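Local coordinates for protein acinetobacter secreted protease CpaA (Acinetobacter nosocomialis M2, PDB 6O38) that probably cleaves proteins outside the cell as a zinc-dependent protease, after export through type II secretion in partnership with its chaperone CpaB, at residues L379-E384 / Y459-E464; S57-T62 / V71-S76. One frame throughout, in Å; residues are numbered along the deposited sequence.

Contact 1. Residues L379-E384 / Y459-E464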
ATOM      1  N   LEU A 379      -3.899 -26.701   0.525  1.00 55.35           N
ATOM      2  CA  LEU A 379      -4.782 -25.945  -0.353  1.00 56.28           C
ATOM      3  C   LEU A 379      -5.669 -26.916  -1.123  1.00 58.84           C
ATOM      4  O   LEU A 379      -5.166 -27.786  -1.842  1.00 59.77           O
ATOM      5  CB  LEU A 379      -3.975 -25.069  -1.311  1.00 55.37           C
ATOM      6  CG  LEU A 379      -2.969 -24.123  -0.651  1.00 52.92           C
ATOM      7  CD1 LEU A 379      -2.277 -23.254  -1.691  1.00 52.33           C
ATOM      8  CD2 LEU A 379      -3.647 -23.264   0.408  1.00 52.15           C
ATOM      9  N   VAL A 380      -6.981 -26.764  -0.972  1.00 57.98           N
ATOM     10  CA  VAL A 380      -7.965 -27.614  -1.633  1.00 60.58           C
ATOM     11  C   VAL A 380      -8.793 -26.747  -2.569  1.00 61.57           C
ATOM     12  O   VAL A 380      -9.367 -25.739  -2.143  1.00 60.93           O
ATOM     13  CB  VAL A 380      -8.867 -28.337  -0.616  1.00 61.59           C
ATOM     14  CG1 VAL A 380      -9.776 -29.328  -1.326  1.00 64.42           C
ATOM     15  CG2 VAL A 380      -8.026 -29.035   0.441  1.00 60.42           C
ATOM     16  N   SER A 381      -8.850 -27.138  -3.840  1.00 62.93           N
ATOM     17  CA  SER A 381      -9.611 -26.421  -4.854  1.00 64.18           C
ATOM     18  C   SER A 381     -10.695 -27.332  -5.411  1.00 67.10           C
ATOM     19  O   SER A 381     -10.415 -28.473  -5.794  1.00 68.33           O
ATOM     20  CB  SER A 381      -8.703 -25.926  -5.981  1.00 63.70           C
ATOM     21  OG  SER A 381      -9.294 -24.837  -6.667  1.00 64.13           O
ATOM     22  N   SER A 382     -11.923 -26.828  -5.451  1.00 67.67           N
ATOM     23  CA  SER A 382     -13.036 -27.614  -5.961  1.00 70.59           C
ATOM     24  C   SER A 382     -12.910 -27.790  -7.473  1.00 72.26           C
ATOM     25  O   SER A 382     -12.464 -26.873  -8.170  1.00 71.47           O
ATOM     26  CB  SER A 382     -14.365 -26.939  -5.624  1.00 71.46           C
ATOM     27  OG  SER A 382     -15.455 -27.643  -6.194  1.00 74.44           O
ATOM     28  N   PRO A 383     -13.277 -28.959  -8.005  1.00 74.67           N
ATOM     29  CA  PRO A 383     -13.305 -29.116  -9.469  1.00 76.64           C
ATOM     30  C   PRO A 383     -14.210 -28.114 -10.161  1.00 77.72           C
ATOM     31  O   PRO A 383     -13.940 -27.742 -11.312  1.00 78.39           O
ATOM     32  CB  PRO A 383     -13.804 -30.556  -9.659  1.00 79.26           C
ATOM     33  CG  PRO A 383     -13.495 -31.246  -8.373  1.00 78.06           C
ATOM     34  CD  PRO A 383     -13.626 -30.204  -7.303  1.00 75.78           C
ATOM     35  N   GLU A 384     -15.284 -27.675  -9.502  1.00 78.03           N
ATOM     36  CA  GLU A 384     -16.123 -26.622 -10.066  1.00 78.89           C
ATOM     37  C   GLU A 384     -15.325 -25.343 -10.289  1.00 76.64           C
ATOM     38  O   GLU A 384     -15.524 -24.644 -11.289  1.00 77.52           O
ATOM     39  CB  GLU A 384     -17.325 -26.359  -9.159  1.00 79.39           C
ATOM     40  CG  GLU A 384     -18.420 -27.409  -9.263  1.00 82.40           C
ATOM     41  CD  GLU A 384     -19.586 -27.133  -8.333  1.00 82.93           C
ATOM     42  OE1 GLU A 384     -19.399 -26.393  -7.344  1.00 80.69           O
ATOM     43  OE2 GLU A 384     -20.693 -27.651  -8.595  1.00 85.68           O
ATOM     44  N   TYR A 459      -7.104 -25.193   3.800  1.00 55.93           N
ATOM     45  CA  TYR A 459      -7.887 -24.098   3.249  1.00 56.23           C
ATOM     46  C   TYR A 459      -8.551 -24.560   1.960  1.00 57.64           C
ATOM     47  O   TYR A 459      -7.932 -25.247   1.143  1.00 57.73           O
ATOM     48  CB  TYR A 459      -7.018 -22.864   2.987  1.00 54.74           C
ATOM     49  CG  TYR A 459      -7.811 -21.591   2.831  1.00 54.91           C
ATOM     50  CD1 TYR A 459      -8.291 -21.199   1.591  1.00 55.68           C
ATOM     51  CD2 TYR A 459      -8.090 -20.785   3.927  1.00 54.42           C
ATOM     52  CE1 TYR A 459      -9.021 -20.040   1.444  1.00 55.93           C
ATOM     53  CE2 TYR A 459      -8.820 -19.622   3.790  1.00 54.63           C
ATOM     54  CZ  TYR A 459      -9.283 -19.253   2.546  1.00 55.36           C
ATOM     55  OH  TYR A 459     -10.011 -18.094   2.403  1.00 55.65           O
ATOM     56  N   TYR A 460      -9.814 -24.178   1.785  1.00 58.56           N
ATOM     57  CA  TYR A 460     -10.658 -24.699   0.718  1.00 60.27           C
ATOM     58  C   TYR A 460     -11.148 -23.562  -0.166  1.00 60.59           C
ATOM     59  O   TYR A 460     -11.633 -22.543   0.336  1.00 60.33           O
ATOM     60  CB  TYR A 460     -11.847 -25.471   1.297  1.00 61.87           C
ATOM     61  CG  TYR A 460     -12.817 -25.990   0.261  1.00 63.84           C
ATOM     62  CD1 TYR A 460     -12.444 -26.987  -0.630  1.00 64.48           C
ATOM     63  CD2 TYR A 460     -14.110 -25.488   0.179  1.00 65.16           C
ATOM     64  CE1 TYR A 460     -13.329 -27.467  -1.576  1.00 66.43           C
ATOM     65  CE2 TYR A 460     -15.001 -25.962  -0.763  1.00 67.10           C
ATOM     66  CZ  TYR A 460     -14.606 -26.951  -1.638  1.00 68.05           C
ATOM     67  OH  TYR A 460     -15.493 -27.426  -2.578  1.00 70.95           O
ATOM     68  N   GLN A 461     -11.013 -23.739  -1.478  1.00 63.97           N
ATOM     69  CA  GLN A 461     -11.498 -22.788  -2.473  1.00 64.61           C
ATOM     70  C   GLN A 461     -12.583 -23.480  -3.289  1.00 66.83           C
ATOM     71  O   GLN A 461     -12.286 -24.370  -4.093  1.00 67.72           O
ATOM     72  CB  GLN A 461     -10.356 -22.302  -3.364  1.00 63.66           C
ATOM     73  CG  GLN A 461     -10.792 -21.491  -4.572  1.00 64.62           C
ATOM     74  CD  GLN A 461      -9.615 -20.916  -5.337  1.00 63.66           C
ATOM     75  OE1 GLN A 461      -9.196 -19.785  -5.096  1.00 62.51           O
ATOM     76  NE2 GLN A 461      -9.070 -21.701  -6.262  1.00 64.22           N
ATOM     77  N   GLY A 462     -13.838 -23.075  -3.082  1.00 67.09           N
ATOM     78  CA  GLY A 462     -14.972 -23.746  -3.685  1.00 70.00           C
ATOM     79  C   GLY A 462     -15.861 -22.779  -4.450  1.00 71.61           C
ATOM     80  O   GLY A 462     -15.606 -21.575  -4.505  1.00 70.38           O
ATOM     81  N   ASN A 463     -16.909 -23.347  -5.047  1.00 71.26           N
ATOM     82  CA  ASN A 463     -17.886 -22.582  -5.813  1.00 73.33           C
ATOM     83  C   ASN A 463     -19.296 -22.716  -5.247  1.00 75.26           C
ATOM     84  O   ASN A 463     -20.257 -22.260  -5.879  1.00 77.51           O
ATOM     85  CB  ASN A 463     -17.857 -23.013  -7.285  1.00 75.57           C
ATOM     86  CG  ASN A 463     -18.546 -22.018  -8.203  1.00 77.32           C
ATOM     87  OD1 ASN A 463     -18.413 -20.806  -8.034  1.00 75.97           O
ATOM     88  ND2 ASN A 463     -19.290 -22.529  -9.177  1.00 80.48           N
ATOM     89  N   GLU A 464     -19.443 -23.332  -4.078  1.00 75.52           N
ATOM     90  CA  GLU A 464     -20.750 -23.452  -3.454  1.00 77.36           C
ATOM     91  C   GLU A 464     -21.219 -22.091  -2.941  1.00 76.63           C
ATOM     92  O   GLU A 464     -20.404 -21.248  -2.558  1.00 74.03           O
ATOM     93  CB  GLU A 464     -20.707 -24.455  -2.303  1.00 76.82           C
ATOM     94  CG  GLU A 464     -20.188 -25.842  -2.679  1.00 77.44           C
ATOM     95  CD  GLU A 464     -18.671 -25.906  -2.768  1.00 74.76           C
ATOM     96  OE1 GLU A 464     -18.007 -24.979  -2.258  1.00 72.20           O
ATOM     97  OE2 GLU A 464     -18.142 -26.879  -3.345  1.00 75.33           O
TER
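V380 is bonded to both residues that flank its partner Y460: its N bonds to Y459 O (2.8 Å) and its O receives Q461 N (2.7 Å). A third bond, from S382 N to Q461 O, carries this parallel ladder to the last residue before helix 383-389. Above the ladder, V380 CG1 approaches the edge of the Y460 ring, 3.6 Å from CD1. With its CG anti to the backbone N (chi1 177°), Y460 lays the ring along its own strand, and the phenol oxygen reaches the turn into the helix, 3.3 Å from S382 CB. Y460 OH then donates to E464 OE2 (2.8 Å), meeting the syn side of the carboxylate. That oxygen also forms a salt bridge with K427, which probably offsets the nearby negative charge of E384, whose OE1 is 4.2 Å from E464 OE2.

On the other face, with L379 and Y459, the extended Q461 side chain turns its amide so that NE2 donates almost in plane to S381 OG (3.2 Å). The amide links S381 to helix 391-411 through A394 O, and the S381 hydroxyl reaches N386 of helix 383-389. The Y459 ring leads away from 379-384, packs on M398 and touches the zinc-binding motif, its hydroxyl bonded to N486. Strand 416-425 flanks 367-381 on its other edge. Parallel strands backed by helices, beside a zinc-binding HExxH helix, are characteristic of the M12B reprolysin-like catalytic domain of the metzincin type.

Contact 2. Residues S57-T62 / V71-S76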
ATOM      1  N   SER A  57     -20.204  11.397 -10.976  1.00 74.54           N
ATOM      2  CA  SER A  57     -18.958  12.129 -10.813  1.00 72.46           C
ATOM      3  C   SER A  57     -17.985  11.793 -11.937  1.00 69.86           C
ATOM      4  O   SER A  57     -18.017  10.703 -12.514  1.00 69.75           O
ATOM      5  CB  SER A  57     -18.319  11.812  -9.461  1.00 74.09           C
ATOM      6  OG  SER A  57     -19.132  12.265  -8.393  1.00 77.34           O
ATOM      7  N   SER A  58     -17.113  12.749 -12.242  1.00 69.07           N
ATOM      8  CA  SER A  58     -16.067  12.578 -13.235  1.00 67.49           C
ATOM      9  C   SER A  58     -14.708  12.771 -12.577  1.00 66.80           C
ATOM     10  O   SER A  58     -14.596  13.345 -11.490  1.00 67.42           O
ATOM     11  CB  SER A  58     -16.237  13.558 -14.402  1.00 66.91           C
ATOM     12  OG  SER A  58     -17.431  13.291 -15.119  1.00 67.76           O
ATOM     13  N   TYR A  59     -13.669  12.281 -13.247  1.00 64.40           N
ATOM     14  CA  TYR A  59     -12.318  12.288 -12.702  1.00 63.52           C
ATOM     15  C   TYR A  59     -11.346  12.766 -13.768  1.00 62.10           C
ATOM     16  O   TYR A  59     -11.374  12.282 -14.903  1.00 62.16           O
ATOM     17  CB  TYR A  59     -11.936  10.896 -12.191  1.00 64.10           C
ATOM     18  CG  TYR A  59     -12.890  10.378 -11.139  1.00 66.16           C
ATOM     19  CD1 TYR A  59     -12.708  10.688  -9.797  1.00 67.28           C
ATOM     20  CD2 TYR A  59     -13.983   9.596 -11.488  1.00 67.47           C
ATOM     21  CE1 TYR A  59     -13.582  10.224  -8.832  1.00 69.93           C
ATOM     22  CE2 TYR A  59     -14.863   9.128 -10.530  1.00 69.94           C
ATOM     23  CZ  TYR A  59     -14.657   9.444  -9.204  1.00 71.33           C
ATOM     24  OH  TYR A  59     -15.531   8.980  -8.247  1.00 74.53           O
ATOM     25  N   LEU A  60     -10.489  13.714 -13.397  1.00 62.62           N
ATOM     26  CA  LEU A  60      -9.598  14.389 -14.331  1.00 61.80           C
ATOM     27  C   LEU A  60      -8.158  13.952 -14.097  1.00 61.37           C
ATOM     28  O   LEU A  60      -7.668  13.988 -12.963  1.00 61.37           O
ATOM     29  CB  LEU A  60      -9.712  15.908 -14.187  1.00 61.74           C
ATOM     30  CG  LEU A  60      -8.718  16.744 -14.997  1.00 61.24           C
ATOM     31  CD1 LEU A  60      -8.899  16.504 -16.487  1.00 62.05           C
ATOM     32  CD2 LEU A  60      -8.861  18.222 -14.666  1.00 61.52           C
ATOM     33  N   ASP A  61      -7.489  13.542 -15.172  1.00 61.47           N
ATOM     34  CA  ASP A  61      -6.058  13.269 -15.125  1.00 62.21           C
ATOM     35  C   ASP A  61      -5.304  14.576 -14.912  1.00 62.16           C
ATOM     36  O   ASP A  61      -5.439  15.515 -15.704  1.00 62.51           O
ATOM     37  CB  ASP A  61      -5.615  12.587 -16.418  1.00 64.06           C
ATOM     38  CG  ASP A  61      -4.129  12.276 -16.443  1.00 65.34           C
ATOM     39  OD1 ASP A  61      -3.470  12.366 -15.386  1.00 64.73           O
ATOM     40  OD2 ASP A  61      -3.617  11.939 -17.532  1.00 67.08           O
ATOM     41  N   THR A  62      -4.509  14.639 -13.842  1.00 61.86           N
ATOM     42  CA  THR A  62      -3.786  15.850 -13.474  1.00 61.80           C
ATOM     43  C   THR A  62      -2.285  15.723 -13.703  1.00 63.00           C
ATOM     44  O   THR A  62      -1.509  16.504 -13.143  1.00 63.21           O
ATOM     45  CB  THR A  62      -4.065  16.208 -12.013  1.00 61.81           C
ATOM     46  OG1 THR A  62      -3.505  15.200 -11.161  1.00 62.08           O
ATOM     47  CG2 THR A  62      -5.557  16.286 -11.769  1.00 61.86           C
ATOM     48  N   VAL A  71      -5.560  12.773  -8.963  1.00 63.62           N
ATOM     49  CA  VAL A  71      -6.830  12.822  -9.679  1.00 63.63           C
ATOM     50  C   VAL A  71      -7.698  13.912  -9.062  1.00 63.68           C
ATOM     51  O   VAL A  71      -7.693  14.107  -7.842  1.00 64.09           O
ATOM     52  CB  VAL A  71      -7.557  11.458  -9.642  1.00 64.35           C
ATOM     53  CG1 VAL A  71      -8.888  11.534 -10.370  1.00 64.67           C
ATOM     54  CG2 VAL A  71      -6.687  10.363 -10.247  1.00 64.48           C
ATOM     55  N   LEU A  72      -8.433  14.630  -9.909  1.00 63.11           N
ATOM     56  CA  LEU A  72      -9.423  15.602  -9.463  1.00 63.66           C
ATOM     57  C   LEU A  72     -10.815  14.997  -9.566  1.00 64.75           C
ATOM     58  O   LEU A  72     -11.193  14.475 -10.619  1.00 64.43           O
ATOM     59  CB  LEU A  72      -9.358  16.888 -10.290  1.00 63.18           C
ATOM     60  CG  LEU A  72      -8.226  17.879 -10.020  1.00 62.84           C
ATOM     61  CD1 LEU A  72      -8.739  19.303 -10.168  1.00 63.62           C
ATOM     62  CD2 LEU A  72      -7.604  17.659  -8.649  1.00 63.10           C
ATOM     63  N   LYS A  73     -11.574  15.076  -8.477  1.00 63.40           N
ATOM     64  CA  LYS A  73     -12.952  14.603  -8.456  1.00 65.23           C
ATOM     65  C   LYS A  73     -13.865  15.729  -8.924  1.00 65.86           C
ATOM     66  O   LYS A  73     -13.926  16.789  -8.290  1.00 67.16           O
ATOM     67  CB  LYS A  73     -13.341  14.132  -7.055  1.00 68.02           C
ATOM     68  CG  LYS A  73     -14.626  13.319  -6.997  1.00 70.33           C
ATOM     69  CD  LYS A  73     -14.905  12.845  -5.577  1.00 73.73           C
ATOM     70  CE  LYS A  73     -15.995  11.783  -5.540  1.00 76.27           C
ATOM     71  NZ  LYS A  73     -17.312  12.301  -5.999  1.00 77.54           N
ATOM     72  N   ILE A  74     -14.566  15.503 -10.030  1.00 66.68           N
ATOM     73  CA  ILE A  74     -15.471  16.490 -10.609  1.00 67.32           C
ATOM     74  C   ILE A  74     -16.896  16.105 -10.239  1.00 69.79           C
ATOM     75  O   ILE A  74     -17.359  15.011 -10.579  1.00 69.79           O
ATOM     76  CB  ILE A  74     -15.301  16.583 -12.133  1.00 65.31           C
ATOM     77  CG1 ILE A  74     -13.891  17.056 -12.489  1.00 63.45           C
ATOM     78  CG2 ILE A  74     -16.342  17.515 -12.727  1.00 66.31           C
ATOM     79  CD1 ILE A  74     -13.646  17.180 -13.977  1.00 62.19           C
ATOM     80  N   ASN A  75     -17.589  17.001  -9.545  1.00 69.22           N
ATOM     81  CA  ASN A  75     -18.966  16.784  -9.128  1.00 72.44           C
ATOM     82  C   ASN A  75     -19.888  17.775  -9.825  1.00 73.44           C
ATOM     83  O   ASN A  75     -19.448  18.715 -10.493  1.00 71.98           O
ATOM     84  CB  ASN A  75     -19.100  16.910  -7.605  1.00 75.50           C
ATOM     85  CG  ASN A  75     -18.270  15.884  -6.860  1.00 75.15           C
ATOM     86  OD1 ASN A  75     -18.639  14.713  -6.776  1.00 76.02           O
ATOM     87  ND2 ASN A  75     -17.144  16.322  -6.307  1.00 74.21           N
ATOM     88  N   SER A  76     -21.190  17.548  -9.662  1.00 76.33           N
ATOM     89  CA  SER A  76     -22.189  18.436 -10.240  1.00 77.96           C
ATOM     90  C   SER A  76     -22.099  19.809  -9.585  1.00 79.66           C
ATOM     91  O   SER A  76     -22.212  19.931  -8.361  1.00 82.19           O
ATOM     92  CB  SER A  76     -23.585  17.844 -10.064  1.00 81.20           C
ATOM     93  OG  SER A  76     -24.576  18.696 -10.612  1.00 83.08           O
TER
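S57 and N75 meet side chain to side chain at one end of the strand pair, where S57 OG donates to N75 OD1 (3.0 Å) from 34° outside the carbonyl plane. The same oxygen accepts K73 NZ at 2.9 Å, this time in plane and on a lone pair. The lysine runs extended from its backbone, and the bend at the last bond (chi4 -64°) brings NZ to N75 OD1. Bonding of N75 ND2 to T115 OG1 is consistent with the amide being set with OD1 toward the two donors.

Y59 lies alongside K73, both pointing the same way, with ring atom CE1 3.7 Å from K73 CG and the phenol oxygen 3.9 Å from K73 CE. V71 comes in at the edge of the ring, and its CG1 is 3.6 Å from Y59 CB. This Y59-K73-V71 face is turned toward CpaB, whose E92 packs on Y59 and whose G94 packs on V71.

The two strands form a beta hairpin, with hydrogen-bonded pairs S58-I74 and L60-L72, within a beta-sandwich domain of the StcE family. Its inner face closes on the other sheet: L60 reaches I50 and F82, while L72 and I74 both meet Y80. L60 CB sits 4.0 Å from L72 CB and 4.1 Å from I74 CD1, and I74 CB lies against S58. S58 OG, on this buried face, is bonded to V33 O.

Near the hairpin loop, T62 crosses L72 at about a right angle, methyl CG2 3.6 Å from L72 CG. Its OG1 lies between the backbone N and carbonyl carbon (chi1 66°), within hydrogen-bonding reach of L69 O and E70 O, to one of which it can donate at a time.

Overall arrangement
Contact 2 precedes contact 1 along the chain, and the two do not touch: their centres are 41 Å apart and their nearest atoms about 30 Å. They belong to separate parts of the molecule, contact 2 to the first of four StcE-type beta-sandwich domains and contact 1 to the protease domain. Contact 1 adjoins the active site, for the side chain of Y459 lies about 10 Å from the zinc ion held by H498, H502 and H508. One face of contact 2 packs against CpaB, whereas no other chain of the assembly reaches residues 379-384 or 459-464.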